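Uncharacterized protein (Bacteroides ovatus, PDB 3P02) is of unknown function, with an N-terminal domain assigned to the E-set clan of beta sandwiches and a C-terminal domain of the BT_3044-like family. Local coordinates at residues S91-L96 against L106-F111; F213-G218 against K229-A234. All coordinates share one frame; numbering follows the deposited sequence.

Overall arrangement
Both contacts pair chain segments close in sequence and running antiparallel, though 91-96 is mostly loop; they lie in different parts of the chain, interaction 1 in the DUF4973 region and interaction 2 in the BT_3044-like region. Their centres are 37 Å apart and their nearest atoms about 21 Å, so neither touches the other, and along the chain the first closes before the second opens. Interaction 1 has a single bridged pair, after which 91-96 passes from one sheet to another; interaction 2 runs through four bridged pairs of a hairpin within a ten-stranded antiparallel sheet. No active site or ligand is known to which either could be related, and both are best read as structural packing.

Interaction 1: S91-L96 against L106-F111; sequences SFPKEL and LLPIEF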
ATOM      1  N   SER A  91      -4.952   5.499  16.345  1.00  9.89           N
ATOM      2  CA  SER A  91      -5.707   5.607  17.588  0.50 11.16           C
ATOM      3  C   SER A  91      -7.134   5.150  17.366  1.00 15.17           C
ATOM      4  O   SER A  91      -7.725   5.380  16.312  1.00 13.79           O
ATOM      5  CB  SER A  91      -5.660   7.009  18.184  0.50 14.05           C
ATOM      6  OG  SER A  91      -6.481   7.922  17.480  0.50 17.71           O
ATOM      7  N   PHE A  92      -7.678   4.471  18.363  1.00 13.83           N
ATOM      8  CA  PHE A  92      -9.065   4.024  18.286  1.00 12.39           C
ATOM      9  C   PHE A  92      -9.617   3.910  19.701  1.00 17.63           C
ATOM     10  O   PHE A  92      -8.861   3.586  20.616  1.00 17.06           O
ATOM     11  CB  PHE A  92      -9.235   2.718  17.482  1.00 13.42           C
ATOM     12  CG  PHE A  92      -8.586   1.494  18.072  1.00 13.32           C
ATOM     13  CD1 PHE A  92      -9.226   0.755  19.066  1.00 15.79           C
ATOM     14  CD2 PHE A  92      -7.356   1.050  17.614  1.00 14.89           C
ATOM     15  CE1 PHE A  92      -8.636  -0.396  19.593  1.00 17.46           C
ATOM     16  CE2 PHE A  92      -6.760  -0.093  18.157  1.00 17.84           C
ATOM     17  CZ  PHE A  92      -7.399  -0.810  19.142  1.00 17.86           C
ATOM     18  N   PRO A  93     -10.914   4.162  19.920  1.00 15.57           N
ATOM     19  CA  PRO A  93     -11.444   4.032  21.290  1.00 15.70           C
ATOM     20  C   PRO A  93     -11.463   2.561  21.720  1.00 19.37           C
ATOM     21  O   PRO A  93     -11.783   1.673  20.911  1.00 17.99           O
ATOM     22  CB  PRO A  93     -12.849   4.629  21.193  1.00 17.74           C
ATOM     23  CG  PRO A  93     -13.227   4.465  19.763  1.00 21.96           C
ATOM     24  CD  PRO A  93     -11.953   4.617  18.969  1.00 17.01           C
ATOM     25  N   LYS A  94     -11.112   2.292  22.984  1.00 17.80           N
ATOM     26  CA  LYS A  94     -11.052   0.920  23.498  1.00 17.32           C
ATOM     27  C   LYS A  94     -12.435   0.385  23.839  1.00 19.34           C
ATOM     28  O   LYS A  94     -12.599  -0.819  23.978  1.00 19.33           O
ATOM     29  CB  LYS A  94     -10.129   0.808  24.722  1.00 20.51           C
ATOM     30  CG  LYS A  94      -8.689   1.258  24.451  1.00 29.98           C
ATOM     31  CD  LYS A  94      -7.990   0.576  23.235  1.00 38.45           C
ATOM     32  CE  LYS A  94      -7.318   1.630  22.381  1.00 38.54           C
ATOM     33  NZ  LYS A  94      -6.234   1.098  21.518  1.00 50.36           N
ATOM     34  N   GLU A  95     -13.421   1.273  23.968  1.00 18.59           N
ATOM     35  CA  GLU A  95     -14.788   0.900  24.309  1.00 18.43           C
ATOM     36  C   GLU A  95     -15.809   1.737  23.597  1.00 21.21           C
ATOM     37  O   GLU A  95     -15.566   2.897  23.271  1.00 20.89           O
ATOM     38  CB  GLU A  95     -15.043   1.027  25.822  1.00 20.67           C
ATOM     39  CG  GLU A  95     -14.374  -0.056  26.647  1.00 30.65           C
ATOM     40  CD  GLU A  95     -14.563   0.103  28.141  1.00 51.13           C
ATOM     41  OE1 GLU A  95     -15.145   1.129  28.564  1.00 42.76           O
ATOM     42  OE2 GLU A  95     -14.138  -0.804  28.890  1.00 47.97           O
ATOM     43  N   LEU A  96     -16.994   1.129  23.421  1.00 19.54           N
ATOM     44  CA  LEU A  96     -18.166   1.713  22.775  0.50 19.69           C
ATOM     45  C   LEU A  96     -19.421   1.111  23.361  1.00 21.69           C
ATOM     46  O   LEU A  96     -19.446  -0.095  23.637  1.00 20.06           O
ATOM     47  CB  LEU A  96     -18.137   1.408  21.259  0.50 19.97           C
ATOM     48  CG  LEU A  96     -17.644   2.479  20.275  0.50 25.69           C
ATOM     49  CD1 LEU A  96     -16.152   2.515  20.195  0.50 25.86           C
ATOM     50  CD2 LEU A  96     -18.094   2.137  18.876  0.50 27.62           C
ATOM     51  N   LEU A 106     -19.931   1.618  14.645  1.00 13.32           N
ATOM     52  CA  LEU A 106     -18.710   1.886  13.895  1.00 13.90           C
ATOM     53  C   LEU A 106     -17.549   2.106  14.827  1.00 18.69           C
ATOM     54  O   LEU A 106     -17.688   2.802  15.830  1.00 17.86           O
ATOM     55  CB  LEU A 106     -18.899   3.136  13.028  1.00 14.46           C
ATOM     56  CG  LEU A 106     -19.760   2.949  11.773  1.00 18.82           C
ATOM     57  CD1 LEU A 106     -20.018   4.275  11.151  1.00 17.65           C
ATOM     58  CD2 LEU A 106     -19.077   2.018  10.746  1.00 18.23           C
ATOM     59  N   LEU A 107     -16.417   1.508  14.496  1.00 15.88           N
ATOM     60  CA  LEU A 107     -15.197   1.731  15.230  1.00 14.95           C
ATOM     61  C   LEU A 107     -14.355   2.685  14.403  1.00 16.47           C
ATOM     62  O   LEU A 107     -13.853   2.275  13.356  1.00 16.14           O
ATOM     63  CB  LEU A 107     -14.430   0.438  15.540  1.00 14.60           C
ATOM     64  CG  LEU A 107     -13.071   0.638  16.271  1.00 18.06           C
ATOM     65  CD1 LEU A 107     -13.259   1.286  17.637  1.00 17.91           C
ATOM     66  CD2 LEU A 107     -12.348  -0.679  16.419  1.00 18.61           C
ATOM     67  N   PRO A 108     -14.237   3.955  14.809  1.00 14.57           N
ATOM     68  CA  PRO A 108     -13.401   4.875  14.011  1.00 13.80           C
ATOM     69  C   PRO A 108     -11.933   4.719  14.390  1.00 15.43           C
ATOM     70  O   PRO A 108     -11.559   4.859  15.565  1.00 14.92           O
ATOM     71  CB  PRO A 108     -13.954   6.263  14.332  1.00 15.64           C
ATOM     72  CG  PRO A 108     -14.746   6.097  15.666  1.00 20.61           C
ATOM     73  CD  PRO A 108     -14.830   4.620  15.996  1.00 16.21           C
ATOM     74  N   ILE A 109     -11.101   4.400  13.383  1.00 12.70           N
ATOM     75  CA  ILE A 109      -9.663   4.261  13.581  1.00 11.97           C
ATOM     76  C   ILE A 109      -8.975   5.418  12.883  1.00 15.16           C
ATOM     77  O   ILE A 109      -9.026   5.496  11.652  1.00 12.92           O
ATOM     78  CB  ILE A 109      -9.107   2.901  13.095  1.00 13.92           C
ATOM     79  CG1 ILE A 109      -9.874   1.727  13.763  1.00 15.34           C
ATOM     80  CG2 ILE A 109      -7.592   2.815  13.385  1.00 14.51           C
ATOM     81  CD1 ILE A 109     -10.314   0.698  12.875  1.00 21.25           C
ATOM     82  N   GLU A 110      -8.313   6.291  13.664  1.00 13.51           N
ATOM     83  CA  GLU A 110      -7.596   7.423  13.089  1.00 12.49           C
ATOM     84  C   GLU A 110      -6.182   7.009  12.761  1.00 15.53           C
ATOM     85  O   GLU A 110      -5.411   6.691  13.664  1.00 16.44           O
ATOM     86  CB  GLU A 110      -7.600   8.617  14.043  1.00 13.98           C
ATOM     87  CG  GLU A 110      -8.995   9.218  14.216  1.00 27.26           C
ATOM     88  CD  GLU A 110      -9.108  10.455  15.091  1.00 49.14           C
ATOM     89  OE1 GLU A 110      -8.088  10.860  15.696  1.00 40.69           O
ATOM     90  OE2 GLU A 110     -10.222  11.025  15.167  1.00 45.12           O
ATOM     91  N   PHE A 111      -5.862   6.928  11.480  1.00 11.48           N
ATOM     92  CA  PHE A 111      -4.499   6.629  11.055  1.00 10.07           C
ATOM     93  C   PHE A 111      -3.724   7.931  10.875  1.00 14.09           C
ATOM     94  O   PHE A 111      -4.267   8.889  10.293  1.00 16.29           O
ATOM     95  CB  PHE A 111      -4.517   5.863   9.730  1.00 10.46           C
ATOM     96  CG  PHE A 111      -5.007   4.441   9.905  1.00 11.04           C
ATOM     97  CD1 PHE A 111      -4.159   3.455  10.402  1.00 13.60           C
ATOM     98  CD2 PHE A 111      -6.329   4.105   9.633  1.00 12.85           C
ATOM     99  CE1 PHE A 111      -4.591   2.135  10.531  1.00 12.70           C
ATOM    100  CE2 PHE A 111      -6.770   2.785   9.786  1.00 14.36           C
ATOM    101  CZ  PHE A 111      -5.901   1.816  10.251  1.00 12.74           C
TER
HETATM  102  O   HOH W   1      -5.542  10.589  15.964  1.00 38.39           O
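The apolar side of this contact gathers round Leu107. Its CG lies anti to the backbone N (chi1 177°), which carries CD1 to the turning chain, 3.8 Å from Pro93 CD. This one methyl reaches both Pro93 and, in one of its conformers, Leu96, and a leucine's apolar end suits a place between them. Pro93 slides past Leu107 in the opposite direction but meets the ring of Pro108 at about a right angle, and its CD rests 3.4 Å from Pro108 O. Proline suits both places, since each compact, rigid ring offers an apolar surface without a polar N-H. With an alanine at Pro93, CG and CD would be gone, and a gap would probably open beside Leu107 CD1 and the Pro108 ring. Phe92 adds its CB, 3.9 Å from Ile109 CG1, while its ring leads away from 106-111.

Ser91 and Glu110 form a firm antiparallel hydrogen-bonded pair, with Glu110 N 2.9 Å from Ser91 O and Ser91 N 3.0 Å from Glu110 O. Looser are their exposed side chains: a water donates to Glu110 OE1 at 2.6 Å and lies 3.2 Å from Ser91 OG in one of the serine's conformers.

Strand 36-45 pairs with the other edge of 106-111, Leu124 and Leu126 of strand 122-130 pack against Ile109, and Leu96 makes backbone hydrogen bonds with Val57, so that 91-96 crosses from the sheet of 104-112 to that of 55-61, consistent with an E-set sandwich.

Interaction 2: F213-G218 against K229-A234; sequences FLQFTG and KMKIWA
Phe213 and Trp233 open the register of this beta hairpin, whose strands 213-217 and 229-234 run antiparallel at 164° with axes 4.6 Å apart. Backbone hydrogen bonds come first: Phe213 pairs with Trp233 and Gln215 with Lys231, each by two N-H...O bonds, of which Phe213 N to Trp233 O is 2.8 Å long and nearly straight. At the far end Lys229 O accepts twice, from Thr217 N and, at 2.7 Å, from Thr217 OG1, which arrives from above the carbonyl plane. OG1 sits between the backbone N and carbonyl carbon of Thr217 (chi1 82°), which turns it to Lys229 O; threonine suits because its hydroxyl bonds while its methyl packs beside it on the same carbonyl.

Aromatic contacts differ on the two faces. On the face with Gln215 and Lys231, Phe213 CB sits over the six-membered ring of Trp233, 3.5 Å from its centroid, a CH-pi contact. The Phe213 ring is nearly parallel to the indole but slid aside, with little overlap. Gln215 CB meets the indole at its edge, 3.7 Å from Trp233 CZ3.

On the other face, selenomethionine Met230 bends at chi3 (70°) and sets CE over the centre of the Phe216 ring, 3.5 Å from the centroid; SE lies obliquely, a Met-aromatic contact. A long, flexible side chain suits this reach, and CE also touches Leu214 CB at 3.7 Å. Leu214 and Ile232 lie side by side, CD2 to CG1 3.7 Å.

Apolar contact continues from there to Ile269 of strand 262-278, against Phe216 and Met230, whereas the extended chain of Lys231 lies alongside that of Gln215. The hairpin is therefore two-sided: one face greasy and inward, the other a mixture of aromatic and polar groups that keeps the polar ends of Gln215 and Lys231 toward solvent.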
ATOM      1  N   PHE A 213      14.833   6.319  -5.455  1.00  7.73           N
ATOM      2  CA  PHE A 213      13.886   7.373  -5.143  1.00  7.25           C
ATOM      3  C   PHE A 213      13.664   8.278  -6.332  1.00  8.39           C
ATOM      4  O   PHE A 213      14.599   8.566  -7.085  1.00  8.91           O
ATOM      5  CB  PHE A 213      14.399   8.206  -3.968  1.00  8.71           C
ATOM      6  CG  PHE A 213      14.514   7.469  -2.649  1.00  9.95           C
ATOM      7  CD1 PHE A 213      15.654   6.719  -2.346  1.00 12.01           C
ATOM      8  CD2 PHE A 213      13.473   7.493  -1.730  1.00 11.82           C
ATOM      9  CE1 PHE A 213      15.736   5.982  -1.146  1.00 12.33           C
ATOM     10  CE2 PHE A 213      13.560   6.776  -0.526  1.00 15.02           C
ATOM     11  CZ  PHE A 213      14.693   6.034  -0.239  1.00 12.92           C
ATOM     12  N   LEU A 214      12.415   8.738  -6.473  1.00  7.67           N
ATOM     13  CA  LEU A 214      11.986   9.708  -7.490  1.00  8.21           C
ATOM     14  C   LEU A 214      11.271  10.825  -6.828  1.00 11.87           C
ATOM     15  O   LEU A 214      10.373  10.568  -6.002  1.00 10.17           O
ATOM     16  CB  LEU A 214      11.037   9.066  -8.537  1.00  8.13           C
ATOM     17  CG  LEU A 214      11.686   8.015  -9.460  1.00  9.75           C
ATOM     18  CD1 LEU A 214      10.599   7.178 -10.173  1.00 11.41           C
ATOM     19  CD2 LEU A 214      12.645   8.690 -10.471  1.00 12.64           C
ATOM     20  N   GLN A 215      11.624  12.054  -7.193  1.00 10.30           N
ATOM     21  CA  GLN A 215      10.930  13.227  -6.673  0.50  9.30           C
ATOM     22  C   GLN A 215      10.285  13.965  -7.825  1.00 12.32           C
ATOM     23  O   GLN A 215      10.964  14.276  -8.801  1.00 10.60           O
ATOM     24  CB  GLN A 215      11.890  14.138  -5.897  0.50  9.46           C
ATOM     25  CG  GLN A 215      11.226  15.400  -5.332  0.50 15.50           C
ATOM     26  CD  GLN A 215      12.219  16.244  -4.574  0.50 28.22           C
ATOM     27  OE1 GLN A 215      13.282  15.775  -4.164  0.50 24.81           O
ATOM     28  NE2 GLN A 215      11.894  17.506  -4.357  0.50 17.06           N
ATOM     29  N   PHE A 216       8.980  14.221  -7.712  1.00 10.47           N
ATOM     30  CA  PHE A 216       8.217  14.953  -8.723  1.00  9.52           C
ATOM     31  C   PHE A 216       8.203  16.416  -8.323  1.00 14.04           C
ATOM     32  O   PHE A 216       7.494  16.787  -7.386  1.00 13.30           O
ATOM     33  CB  PHE A 216       6.781  14.383  -8.788  1.00 10.75           C
ATOM     34  CG  PHE A 216       6.734  12.971  -9.302  1.00  9.88           C
ATOM     35  CD1 PHE A 216       6.987  11.886  -8.453  1.00 11.59           C
ATOM     36  CD2 PHE A 216       6.482  12.712 -10.644  1.00 10.12           C
ATOM     37  CE1 PHE A 216       6.961  10.577  -8.937  1.00 13.15           C
ATOM     38  CE2 PHE A 216       6.422  11.395 -11.123  1.00 11.17           C
ATOM     39  CZ  PHE A 216       6.683  10.330 -10.262  1.00 10.96           C
ATOM     40  N   THR A 217       8.997  17.243  -8.987  1.00 11.43           N
ATOM     41  CA  THR A 217       9.033  18.667  -8.615  1.00 10.89           C
ATOM     42  C   THR A 217       7.907  19.435  -9.296  1.00 15.89           C
ATOM     43  O   THR A 217       7.339  18.984 -10.289  1.00 16.52           O
ATOM     44  CB  THR A 217      10.397  19.321  -9.020  1.00 15.18           C
ATOM     45  OG1 THR A 217      10.351  19.681 -10.420  1.00 14.41           O
ATOM     46  CG2 THR A 217      11.631  18.427  -8.696  1.00 13.93           C
ATOM     47  N   GLY A 218       7.679  20.652  -8.838  1.00 16.78           N
ATOM     48  CA  GLY A 218       6.712  21.515  -9.516  1.00 17.62           C
ATOM     49  C   GLY A 218       7.362  22.460 -10.515  1.00 22.22           C
ATOM     50  O   GLY A 218       6.720  23.420 -10.967  1.00 21.75           O
ATOM     51  N   LYS A 229      10.528  18.823 -14.099  1.00 11.21           N
ATOM     52  CA  LYS A 229      11.782  18.249 -13.599  1.00 10.61           C
ATOM     53  C   LYS A 229      11.519  17.232 -12.479  1.00 12.00           C
ATOM     54  O   LYS A 229      10.528  17.314 -11.735  1.00 10.94           O
ATOM     55  CB  LYS A 229      12.684  19.367 -13.007  1.00 12.37           C
ATOM     56  CG  LYS A 229      13.197  20.362 -14.028  1.00 18.20           C
ATOM     57  CD  LYS A 229      14.010  21.474 -13.322  1.00 17.44           C
ATOM     58  CE  LYS A 229      14.131  22.660 -14.224  1.00 23.52           C
ATOM     59  NZ  LYS A 229      14.959  23.709 -13.583  1.00 30.31           N
HETATM   60  N   MSE A 230      12.467  16.307 -12.345  1.00 10.52           N
HETATM   61  CA  MSE A 230      12.496  15.305 -11.285  1.00  8.25           C
HETATM   62  C   MSE A 230      13.880  15.217 -10.703  1.00 13.17           C
HETATM   63  O   MSE A 230      14.863  15.689 -11.301  1.00 13.27           O
HETATM   64  CB  MSE A 230      12.103  13.935 -11.842  1.00  8.49           C
HETATM   65  CG  MSE A 230      10.698  13.932 -12.422  1.00  9.72           C
HETATM   66 SE   MSE A 230      10.163  12.167 -12.903  0.75 11.41          SE
HETATM   67  CE  MSE A 230      10.022  11.508 -11.056  1.00 10.69           C
ATOM     68  N   LYS A 231      13.956  14.594  -9.528  1.00 11.38           N
ATOM     69  CA  LYS A 231      15.216  14.170  -8.924  1.00 11.49           C
ATOM     70  C   LYS A 231      15.169  12.644  -8.867  1.00 11.05           C
ATOM     71  O   LYS A 231      14.094  12.075  -8.672  1.00 10.89           O
ATOM     72  CB  LYS A 231      15.428  14.772  -7.532  1.00 15.16           C
ATOM     73  CG  LYS A 231      15.634  16.289  -7.592  1.00 21.18           C
ATOM     74  CD  LYS A 231      15.729  16.920  -6.213  1.00 34.74           C
ATOM     75  CE  LYS A 231      15.835  18.426  -6.291  1.00 46.91           C
ATOM     76  NZ  LYS A 231      15.876  19.043  -4.939  1.00 56.95           N
ATOM     77  N   ILE A 232      16.315  12.003  -9.009  1.00  9.50           N
ATOM     78  CA  ILE A 232      16.447  10.556  -8.881  1.00  8.59           C
ATOM     79  C   ILE A 232      17.695  10.272  -8.042  1.00 12.87           C
ATOM     80  O   ILE A 232      18.747  10.894  -8.268  1.00 14.18           O
ATOM     81  CB  ILE A 232      16.476   9.817 -10.265  1.00 11.58           C
ATOM     82  CG1 ILE A 232      16.315   8.288 -10.053  1.00 10.80           C
ATOM     83  CG2 ILE A 232      17.763  10.176 -11.092  1.00 10.54           C
ATOM     84  CD1 ILE A 232      16.160   7.462 -11.406  1.00  9.80           C
ATOM     85  N   TRP A 233      17.598   9.348  -7.076  1.00  9.02           N
ATOM     86  CA  TRP A 233      18.773   9.034  -6.278  1.00  9.72           C
ATOM     87  C   TRP A 233      18.613   7.703  -5.551  1.00  9.83           C
ATOM     88  O   TRP A 233      17.522   7.143  -5.498  1.00  9.92           O
ATOM     89  CB  TRP A 233      19.061  10.176  -5.257  1.00  9.29           C
ATOM     90  CG  TRP A 233      18.076  10.275  -4.124  1.00  9.53           C
ATOM     91  CD1 TRP A 233      18.251   9.811  -2.850  1.00 12.49           C
ATOM     92  CD2 TRP A 233      16.797  10.937  -4.136  1.00  9.64           C
ATOM     93  NE1 TRP A 233      17.149  10.108  -2.080  1.00 12.07           N
ATOM     94  CE2 TRP A 233      16.247  10.814  -2.837  1.00 12.82           C
ATOM     95  CE3 TRP A 233      16.091  11.685  -5.098  1.00 11.37           C
ATOM     96  CZ2 TRP A 233      15.028  11.406  -2.477  1.00 12.10           C
ATOM     97  CZ3 TRP A 233      14.844  12.199  -4.768  1.00 11.95           C
ATOM     98  CH2 TRP A 233      14.319  12.053  -3.472  1.00 12.13           C
ATOM     99  N   ALA A 234      19.709   7.218  -4.956  1.00  9.37           N
ATOM    100  CA  ALA A 234      19.681   6.037  -4.114  1.00  9.70           C
ATOM    101  C   ALA A 234      20.273   6.392  -2.778  1.00 14.42           C
ATOM    102  O   ALA A 234      21.047   7.350  -2.693  1.00 15.19           O
ATOM    103  CB  ALA A 234      20.471   4.887  -4.746  1.00 10.30           C
TER